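Local coordinates for N-carbamoylsarcosine amidase related protein (Thermoplasma acidophilum, PDB 3EEF) that binds zinc and probably hydrolyses amide bonds as an N-carbamoylsarcosine amidase of the isochorismatase family, at residues T37-G42 and A83-L88. Sequence-based numbering, arbitrary orientation.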
loop_
_atom_site.group_PDB
_atom_site.type_symbol
_atom_site.label_atom_id
_atom_site.label_comp_id
_atom_site.label_asym_id
_atom_site.label_seq_id
_atom_site.Cartn_x
_atom_site.Cartn_y
_atom_site.Cartn_z
ATOM N N THR A 37 -27.763 -6.130 -14.270
ATOM C CA THR A 37 -28.178 -4.727 -14.328
ATOM C C THR A 37 -26.958 -3.788 -14.493
ATOM O O THR A 37 -27.000 -2.810 -15.238
ATOM C CB THR A 37 -28.944 -4.306 -13.064
ATOM O OG1 THR A 37 -28.014 -4.154 -11.995
ATOM C CG2 THR A 37 -29.989 -5.342 -12.652
ATOM N N PHE A 38 -25.867 -4.092 -13.800
ATOM C CA PHE A 38 -24.646 -3.278 -13.925
ATOM C C PHE A 38 -24.103 -3.302 -15.349
ATOM O O PHE A 38 -23.699 -2.262 -15.896
ATOM C CB PHE A 38 -23.561 -3.736 -12.939
ATOM C CG PHE A 38 -23.538 -2.941 -11.690
ATOM C CD1 PHE A 38 -24.523 -3.105 -10.737
ATOM C CD2 PHE A 38 -22.540 -2.002 -11.464
ATOM C CE1 PHE A 38 -24.513 -2.334 -9.568
ATOM C CE2 PHE A 38 -22.532 -1.244 -10.302
ATOM C CZ PHE A 38 -23.519 -1.410 -9.359
ATOM N N ARG A 39 -24.080 -4.504 -15.926
ATOM C CA ARG A 39 -23.653 -4.694 -17.312
ATOM C C ARG A 39 -24.569 -3.936 -18.264
ATOM O O ARG A 39 -24.100 -3.163 -19.085
ATOM C CB ARG A 39 -23.674 -6.173 -17.690
ATOM C CG ARG A 39 -22.555 -7.013 -17.082
ATOM C CD ARG A 39 -22.326 -8.250 -17.928
ATOM N NE ARG A 39 -21.570 -9.278 -17.219
ATOM C CZ ARG A 39 -22.048 -10.454 -16.808
ATOM N NH1 ARG A 39 -23.317 -10.811 -17.031
ATOM N NH2 ARG A 39 -21.241 -11.303 -16.173
ATOM N N ARG A 40 -25.877 -4.160 -18.137
ATOM C CA ARG A 40 -26.855 -3.531 -19.014
ATOM C C ARG A 40 -26.746 -2.007 -18.903
ATOM O O ARG A 40 -27.127 -1.282 -19.815
ATOM C CB ARG A 40 -28.284 -4.021 -18.703
ATOM N N SER A 41 -26.198 -1.533 -17.789
ATOM C CA SER A 41 -26.022 -0.110 -17.573
ATOM C C SER A 41 -24.591 0.422 -17.810
ATOM O O SER A 41 -24.340 1.601 -17.562
ATOM C CB SER A 41 -26.498 0.239 -16.173
ATOM O OG SER A 41 -26.108 1.551 -15.850
ATOM N N GLY A 42 -23.676 -0.421 -18.299
ATOM C CA GLY A 42 -22.319 0.006 -18.683
ATOM C C GLY A 42 -21.312 0.220 -17.551
ATOM O O GLY A 42 -20.156 0.542 -17.794
ATOM N N ALA A 83 -16.980 -10.380 -21.522
ATOM C CA ALA A 83 -16.078 -9.381 -22.075
ATOM C C ALA A 83 -16.388 -8.035 -21.430
ATOM O O ALA A 83 -17.552 -7.603 -21.382
ATOM C CB ALA A 83 -16.266 -9.294 -23.603
ATOM N N GLY A 84 -15.351 -7.381 -20.922
ATOM C CA GLY A 84 -15.501 -6.059 -20.277
ATOM C C GLY A 84 -15.447 -6.107 -18.757
ATOM O O GLY A 84 -14.969 -5.159 -18.113
ATOM N N ASP A 85 -15.966 -7.192 -18.188
ATOM C CA ASP A 85 -15.814 -7.459 -16.756
ATOM C C ASP A 85 -14.351 -7.634 -16.418
ATOM O O ASP A 85 -13.623 -8.255 -17.172
ATOM C CB ASP A 85 -16.491 -8.749 -16.375
ATOM C CG ASP A 85 -17.978 -8.725 -16.590
ATOM O OD1 ASP A 85 -18.554 -7.663 -16.877
ATOM O OD2 ASP A 85 -18.576 -9.792 -16.399
ATOM N N TYR A 86 -13.931 -7.126 -15.267
ATOM C CA TYR A 86 -12.583 -7.362 -14.766
ATOM C C TYR A 86 -12.509 -8.639 -13.860
ATOM O O TYR A 86 -13.429 -8.898 -13.085
ATOM C CB TYR A 86 -12.130 -6.112 -14.030
ATOM C CG TYR A 86 -12.029 -4.872 -14.919
ATOM C CD1 TYR A 86 -10.819 -4.501 -15.447
ATOM C CD2 TYR A 86 -13.149 -4.084 -15.223
ATOM C CE1 TYR A 86 -10.682 -3.377 -16.224
ATOM C CE2 TYR A 86 -13.034 -2.947 -16.018
ATOM C CZ TYR A 86 -11.779 -2.597 -16.504
ATOM O OH TYR A 86 -11.564 -1.508 -17.311
ATOM N N VAL A 87 -11.458 -9.457 -14.009
ATOM C CA VAL A 87 -11.267 -10.642 -13.159
ATOM C C VAL A 87 -9.875 -10.560 -12.500
ATOM O O VAL A 87 -8.845 -10.562 -13.195
ATOM C CB VAL A 87 -11.417 -11.959 -13.927
ATOM C CG1 VAL A 87 -11.299 -13.178 -12.965
ATOM C CG2 VAL A 87 -12.732 -11.992 -14.714
ATOM N N LEU A 88 -9.876 -10.458 -11.164
ATOM C CA LEU A 88 -8.683 -10.236 -10.372
ATOM C C LEU A 88 -8.434 -11.472 -9.492
ATOM O O LEU A 88 -9.397 -12.109 -8.964
ATOM C CB LEU A 88 -8.831 -8.990 -9.480
ATOM C CG LEU A 88 -8.518 -7.583 -10.005
ATOM C CD1 LEU A 88 -9.033 -7.391 -11.430
ATOM C CD2 LEU A 88 -9.062 -6.478 -9.075
#
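Arg-39 and Asp-85 form a side-on salt bridge that ties the C-terminal end of helix 22-40 to the loop leading into strand 86-90, which lies at one edge of the parallel sheet within the chain in this isochorismatase-family alpha/beta fold. It illustrates how one ion pair can join two elements whose backbones stay well apart, for the CA atoms of Arg-39 and Asp-85 are 8.3 Å from each other. Two guanidinium nitrogens converge on a single oxygen: Arg-39 NE lies 3.1 Å from Asp-85 OD2, and Arg-39 NH2 is equally close to it. The second carboxylate oxygen adds a weak bond, Arg-39 NE to Asp-85 OD1 at 3.4 Å. Both stronger bonds reach the syn lone pair of OD2, which sits at the guanidinium edge, 5° out of its plane, and the two planes are nearly coplanar, 15° apart. The arginine spans the gap because its chain is extended from CG to NE, with CG anti to its own carbonyl carbon (chi1 -73°). An alanine here would remove both donors and would probably leave the Asp-85 carboxylate without its cationic mate and freer to turn.

On the acid's side, the backbone N of Ser-82 also donates to OD2, giving this oxygen a third donor, which probably helps hold the carboxylate in place. Tyr-47, on the neighbouring strand 45-50, touches both partners, while the backbone of Tyr-86 bonds to that same strand. Beyond the arginine the helix ends in a Schellman motif, with Leu-43 N bonded to Phe-38 O and Gly-42, at positive phi, bonded through its N to Arg-39 O.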